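Response regulator aspartate phosphatase H (Bacillus subtilis, PDB 3Q15) dephosphorylates the sporulation phosphotransferase Spo0F and also acts on the competence regulator ComA, helping to separate competence and sporulation in time. Local coordinates at residues P261-K273 and Y299-K311. Sequence-based numbering, arbitrary orientation.
Sequences PKVLFGLSWTLCK and YKELFLFLQAVYK
F265 and F303 interlock by reciprocal knobs-into-holes packing between two near-parallel helices, 261-273 and 299-310, in the helical TPR domain; the segment axes approach to 10.5 Å and cross at 21°. With CG anti to the backbone N, the F265 ring is carried into the hole formed by Y299, L302, F303 and L306. It turns an edge to the face of F303 in a T-shaped stack, planes at 90°, while F265 CE1 lies 3.7 Å from L306 CD1. F303 in return reaches among P261, L264, F265 and S268, its CZ 3.8 Å from F265 CB. Helix 277-290, which lies between the two in sequence, also packs on S268, C272 and F303. Toward the N-terminal end, the Y299 ring lays one face against K262 CA. At the other end K273, salt-bridged to D233, holds NZ above the W269 ring, and Y310 OH comes to the edge of that ring, 3.7 Å from W269 NE1. C272 SG stands obliquely to the Y310 ring. Replacing Y310 by an alanine is likely to strip C272 of its aromatic cover and open a gap beside W269. C272 CB sits almost centrally over Y310, 3.4 Å from the ring centroid and 5° off its normal.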
loop_
_atom_site.group_PDB
_atom_site.type_symbol
_atom_site.label_atom_id
_atom_site.label_comp_id
_atom_site.label_asym_id
_atom_site.label_seq_id
_atom_site.Cartn_x
_atom_site.Cartn_y
_atom_site.Cartn_z
ATOM N N PRO A 261 4.754 -28.330 -19.687
ATOM C CA PRO A 261 4.337 -27.293 -20.638
ATOM C C PRO A 261 4.991 -25.946 -20.343
ATOM O O PRO A 261 5.547 -25.325 -21.246
ATOM C CB PRO A 261 2.820 -27.210 -20.426
ATOM C CG PRO A 261 2.438 -28.570 -19.947
ATOM C CD PRO A 261 3.598 -29.027 -19.091
ATOM N N LYS A 262 4.933 -25.506 -19.091
ATOM C CA LYS A 262 5.526 -24.231 -18.712
ATOM C C LYS A 262 7.044 -24.254 -18.863
ATOM O O LYS A 262 7.644 -23.282 -19.317
ATOM C CB LYS A 262 5.137 -23.860 -17.281
ATOM C CG LYS A 262 5.815 -22.603 -16.763
ATOM C CD LYS A 262 5.083 -22.028 -15.559
ATOM C CE LYS A 262 4.866 -23.078 -14.489
ATOM N NZ LYS A 262 4.088 -22.526 -13.346
ATOM N N VAL A 263 7.660 -25.369 -18.482
ATOM C CA VAL A 263 9.104 -25.523 -18.613
ATOM C C VAL A 263 9.536 -25.506 -20.080
ATOM O O VAL A 263 10.497 -24.830 -20.442
ATOM C CB VAL A 263 9.605 -26.820 -17.939
ATOM C CG1 VAL A 263 11.067 -27.071 -18.276
ATOM C CG2 VAL A 263 9.408 -26.747 -16.436
ATOM N N LEU A 264 8.824 -26.242 -20.926
ATOM C CA LEU A 264 9.178 -26.316 -22.340
ATOM C C LEU A 264 8.919 -25.012 -23.104
ATOM O O LEU A 264 9.545 -24.754 -24.131
ATOM C CB LEU A 264 8.466 -27.491 -23.014
ATOM C CG LEU A 264 8.896 -28.877 -22.527
ATOM C CD1 LEU A 264 8.099 -29.978 -23.215
ATOM C CD2 LEU A 264 10.387 -29.078 -22.745
ATOM N N PHE A 265 8.001 -24.186 -22.611
ATOM C CA PHE A 265 7.749 -22.905 -23.261
ATOM C C PHE A 265 8.872 -21.910 -22.977
ATOM O O PHE A 265 9.283 -21.160 -23.861
ATOM C CB PHE A 265 6.401 -22.311 -22.844
ATOM C CG PHE A 265 6.200 -20.899 -23.322
ATOM C CD1 PHE A 265 5.807 -20.647 -24.624
ATOM C CD2 PHE A 265 6.422 -19.825 -22.475
ATOM C CE1 PHE A 265 5.633 -19.354 -25.076
ATOM C CE2 PHE A 265 6.244 -18.524 -22.922
ATOM C CZ PHE A 265 5.850 -18.291 -24.226
ATOM N N GLY A 266 9.359 -21.903 -21.740
ATOM C CA GLY A 266 10.483 -21.060 -21.376
ATOM C C GLY A 266 11.712 -21.456 -22.167
ATOM O O GLY A 266 12.394 -20.614 -22.751
ATOM N N LEU A 267 11.987 -22.755 -22.190
ATOM C CA LEU A 267 13.113 -23.284 -22.939
ATOM C C LEU A 267 13.015 -22.889 -24.412
ATOM O O LEU A 267 13.981 -22.401 -24.997
ATOM C CB LEU A 267 13.177 -24.806 -22.792
ATOM C CG LEU A 267 14.351 -25.542 -23.443
ATOM C CD1 LEU A 267 15.681 -24.908 -23.060
ATOM C CD2 LEU A 267 14.332 -27.014 -23.064
ATOM N N SER A 268 11.841 -23.091 -25.003
ATOM C CA SER A 268 11.630 -22.788 -26.419
ATOM C C SER A 268 11.803 -21.303 -26.726
ATOM O O SER A 268 12.539 -20.930 -27.638
ATOM C CB SER A 268 10.245 -23.261 -26.870
ATOM O OG SER A 268 10.139 -24.673 -26.787
ATOM N N TRP A 269 11.120 -20.458 -25.962
ATOM C CA TRP A 269 11.205 -19.019 -26.157
ATOM C C TRP A 269 12.656 -18.560 -26.063
ATOM O O TRP A 269 13.133 -17.803 -26.904
ATOM C CB TRP A 269 10.362 -18.293 -25.109
ATOM C CG TRP A 269 10.194 -16.828 -25.373
ATOM C CD1 TRP A 269 10.165 -16.212 -26.591
ATOM C CD2 TRP A 269 10.035 -15.792 -24.395
ATOM N NE1 TRP A 269 9.991 -14.857 -26.431
ATOM C CE2 TRP A 269 9.911 -14.574 -25.094
ATOM C CE3 TRP A 269 9.984 -15.777 -22.998
ATOM C CZ2 TRP A 269 9.740 -13.353 -24.442
ATOM C CZ3 TRP A 269 9.814 -14.562 -22.351
ATOM C CH2 TRP A 269 9.694 -13.368 -23.075
ATOM N N THR A 270 13.354 -19.029 -25.034
ATOM C CA THR A 270 14.749 -18.657 -24.820
ATOM C C THR A 270 15.625 -19.083 -25.988
ATOM O O THR A 270 16.509 -18.344 -26.414
ATOM C CB THR A 270 15.308 -19.275 -23.526
ATOM O OG1 THR A 270 14.523 -18.832 -22.412
ATOM C CG2 THR A 270 16.749 -18.853 -23.313
ATOM N N LEU A 271 15.376 -20.282 -26.502
ATOM C CA LEU A 271 16.136 -20.795 -27.627
ATOM C C LEU A 271 15.865 -19.982 -28.891
ATOM O O LEU A 271 16.770 -19.741 -29.687
ATOM C CB LEU A 271 15.827 -22.274 -27.854
ATOM C CG LEU A 271 16.445 -23.220 -26.824
ATOM C CD1 LEU A 271 16.014 -24.662 -27.061
ATOM C CD2 LEU A 271 17.963 -23.100 -26.846
ATOM N N CYS A 272 14.616 -19.555 -29.063
ATOM C CA CYS A 272 14.236 -18.747 -30.219
ATOM C C CYS A 272 14.906 -17.376 -30.193
ATOM O O CYS A 272 15.380 -16.886 -31.216
ATOM C CB CYS A 272 12.714 -18.583 -30.292
ATOM S SG CYS A 272 11.820 -20.082 -30.767
ATOM N N LYS A 273 14.936 -16.760 -29.018
ATOM C CA LYS A 273 15.584 -15.466 -28.855
ATOM C C LYS A 273 17.091 -15.595 -29.033
ATOM O O LYS A 273 17.765 -14.634 -29.401
ATOM C CB LYS A 273 15.255 -14.871 -27.484
ATOM C CG LYS A 273 13.839 -14.327 -27.377
ATOM C CD LYS A 273 13.542 -13.783 -25.989
ATOM C CE LYS A 273 13.553 -14.890 -24.951
ATOM N NZ LYS A 273 13.024 -14.422 -23.641
ATOM N N TYR A 299 -0.839 -21.961 -22.634
ATOM C CA TYR A 299 0.456 -22.334 -23.200
ATOM C C TYR A 299 0.309 -22.851 -24.627
ATOM O O TYR A 299 1.233 -22.753 -25.433
ATOM C CB TYR A 299 1.187 -23.346 -22.307
ATOM C CG TYR A 299 1.699 -22.731 -21.025
ATOM C CD1 TYR A 299 2.823 -21.915 -21.026
ATOM C CD2 TYR A 299 1.046 -22.945 -19.819
ATOM C CE1 TYR A 299 3.287 -21.334 -19.859
ATOM C CE2 TYR A 299 1.505 -22.368 -18.648
ATOM C CZ TYR A 299 2.625 -21.565 -18.675
ATOM O OH TYR A 299 3.086 -20.990 -17.512
ATOM N N LYS A 300 -0.866 -23.385 -24.941
ATOM C CA LYS A 300 -1.151 -23.833 -26.294
ATOM C C LYS A 300 -1.036 -22.670 -27.273
ATOM O O LYS A 300 -0.461 -22.809 -28.354
ATOM C CB LYS A 300 -2.546 -24.456 -26.374
ATOM C CG LYS A 300 -2.791 -25.251 -27.653
ATOM C CD LYS A 300 -4.083 -26.052 -27.591
ATOM C CE LYS A 300 -5.293 -25.150 -27.736
ATOM N NZ LYS A 300 -5.325 -24.493 -29.070
ATOM N N GLU A 301 -1.585 -21.522 -26.889
ATOM C CA GLU A 301 -1.577 -20.342 -27.750
ATOM C C GLU A 301 -0.204 -19.675 -27.787
ATOM O O GLU A 301 0.195 -19.107 -28.804
ATOM C CB GLU A 301 -2.643 -19.338 -27.306
ATOM C CG GLU A 301 -4.051 -19.654 -27.802
ATOM C CD GLU A 301 -4.707 -20.798 -27.050
ATOM O OE1 GLU A 301 -5.743 -21.307 -27.531
ATOM O OE2 GLU A 301 -4.198 -21.183 -25.976
ATOM N N LEU A 302 0.511 -19.743 -26.670
ATOM C CA LEU A 302 1.880 -19.240 -26.612
ATOM C C LEU A 302 2.812 -20.099 -27.471
ATOM O O LEU A 302 3.695 -19.582 -28.154
ATOM C CB LEU A 302 2.388 -19.189 -25.166
ATOM C CG LEU A 302 1.897 -18.080 -24.231
ATOM C CD1 LEU A 302 1.955 -16.723 -24.916
ATOM C CD2 LEU A 302 0.495 -18.368 -23.741
ATOM N N PHE A 303 2.613 -21.412 -27.435
ATOM C CA PHE A 303 3.405 -22.305 -28.269
ATOM C C PHE A 303 3.153 -22.002 -29.733
ATOM O O PHE A 303 4.090 -21.891 -30.521
ATOM C CB PHE A 303 3.087 -23.770 -27.982
ATOM C CG PHE A 303 3.889 -24.356 -26.856
ATOM C CD1 PHE A 303 5.270 -24.458 -26.949
ATOM C CD2 PHE A 303 3.266 -24.822 -25.711
ATOM C CE1 PHE A 303 6.016 -25.005 -25.913
ATOM C CE2 PHE A 303 4.004 -25.371 -24.672
ATOM C CZ PHE A 303 5.382 -25.462 -24.772
ATOM N N LEU A 304 1.882 -21.868 -30.096
ATOM C CA LEU A 304 1.518 -21.602 -31.481
ATOM C C LEU A 304 2.088 -20.269 -31.960
ATOM O O LEU A 304 2.452 -20.125 -33.128
ATOM C CB LEU A 304 0.001 -21.641 -31.658
ATOM C CG LEU A 304 -0.628 -23.026 -31.495
ATOM C CD1 LEU A 304 -2.148 -22.944 -31.530
ATOM C CD2 LEU A 304 -0.107 -23.977 -32.569
ATOM N N PHE A 305 2.169 -19.295 -31.058
ATOM C CA PHE A 305 2.730 -17.999 -31.419
ATOM C C PHE A 305 4.228 -18.091 -31.704
ATOM O O PHE A 305 4.738 -17.437 -32.617
ATOM C CB PHE A 305 2.471 -16.950 -30.340
ATOM C CG PHE A 305 3.008 -15.594 -30.694
ATOM C CD1 PHE A 305 2.259 -14.721 -31.469
ATOM C CD2 PHE A 305 4.271 -15.204 -30.280
ATOM C CE1 PHE A 305 2.752 -13.476 -31.813
ATOM C CE2 PHE A 305 4.769 -13.957 -30.621
ATOM C CZ PHE A 305 4.007 -13.094 -31.390
ATOM N N LEU A 306 4.927 -18.896 -30.912
ATOM C CA LEU A 306 6.351 -19.118 -31.119
ATOM C C LEU A 306 6.609 -19.691 -32.501
ATOM O O LEU A 306 7.489 -19.222 -33.222
ATOM C CB LEU A 306 6.916 -20.065 -30.060
ATOM C CG LEU A 306 7.159 -19.478 -28.677
ATOM C CD1 LEU A 306 7.907 -20.481 -27.813
ATOM C CD2 LEU A 306 7.942 -18.185 -28.799
ATOM N N GLN A 307 5.845 -20.717 -32.860
ATOM C CA GLN A 307 5.985 -21.339 -34.168
ATOM C C GLN A 307 5.792 -20.310 -35.266
ATOM O O GLN A 307 6.551 -20.269 -36.231
ATOM C CB GLN A 307 4.959 -22.457 -34.350
ATOM C CG GLN A 307 5.261 -23.728 -33.588
ATOM C CD GLN A 307 4.319 -24.852 -33.968
ATOM O OE1 GLN A 307 3.231 -24.613 -34.488
ATOM N NE2 GLN A 307 4.738 -26.087 -33.719
ATOM N N ALA A 308 4.767 -19.479 -35.107
ATOM C CA ALA A 308 4.346 -18.568 -36.165
ATOM C C ALA A 308 5.328 -17.426 -36.397
ATOM O O ALA A 308 5.584 -17.041 -37.540
ATOM C CB ALA A 308 2.955 -18.021 -35.872
ATOM N N VAL A 309 5.882 -16.892 -35.315
ATOM C CA VAL A 309 6.696 -15.685 -35.403
ATOM C C VAL A 309 8.177 -15.968 -35.655
ATOM O O VAL A 309 8.868 -15.143 -36.254
ATOM C CB VAL A 309 6.537 -14.797 -34.148
ATOM C CG1 VAL A 309 7.309 -15.383 -32.978
ATOM C CG2 VAL A 309 7.004 -13.381 -34.437
ATOM N N TYR A 310 8.657 -17.126 -35.205
ATOM C CA TYR A 310 10.062 -17.497 -35.389
ATOM C C TYR A 310 10.273 -18.430 -36.581
ATOM O O TYR A 310 11.394 -18.865 -36.845
ATOM C CB TYR A 310 10.648 -18.115 -34.111
ATOM C CG TYR A 310 10.803 -17.117 -32.989
ATOM C CD1 TYR A 310 9.903 -17.082 -31.934
ATOM C CD2 TYR A 310 11.843 -16.196 -32.995
ATOM C CE1 TYR A 310 10.034 -16.155 -30.912
ATOM C CE2 TYR A 310 11.983 -15.270 -31.980
ATOM C CZ TYR A 310 11.076 -15.254 -30.940
ATOM O OH TYR A 310 11.211 -14.333 -29.925
ATOM N N LYS A 311 9.191 -18.736 -37.289
ATOM C CA LYS A 311 9.254 -19.540 -38.505
ATOM C C LYS A 311 10.081 -18.813 -39.563
ATOM O O LYS A 311 10.093 -17.583 -39.602
ATOM C CB LYS A 311 7.834 -19.795 -39.019
ATOM C CG LYS A 311 7.738 -20.552 -40.328
ATOM C CD LYS A 311 6.279 -20.790 -40.706
ATOM C CE LYS A 311 6.146 -21.464 -42.069
ATOM N NZ LYS A 311 6.596 -20.587 -43.189
#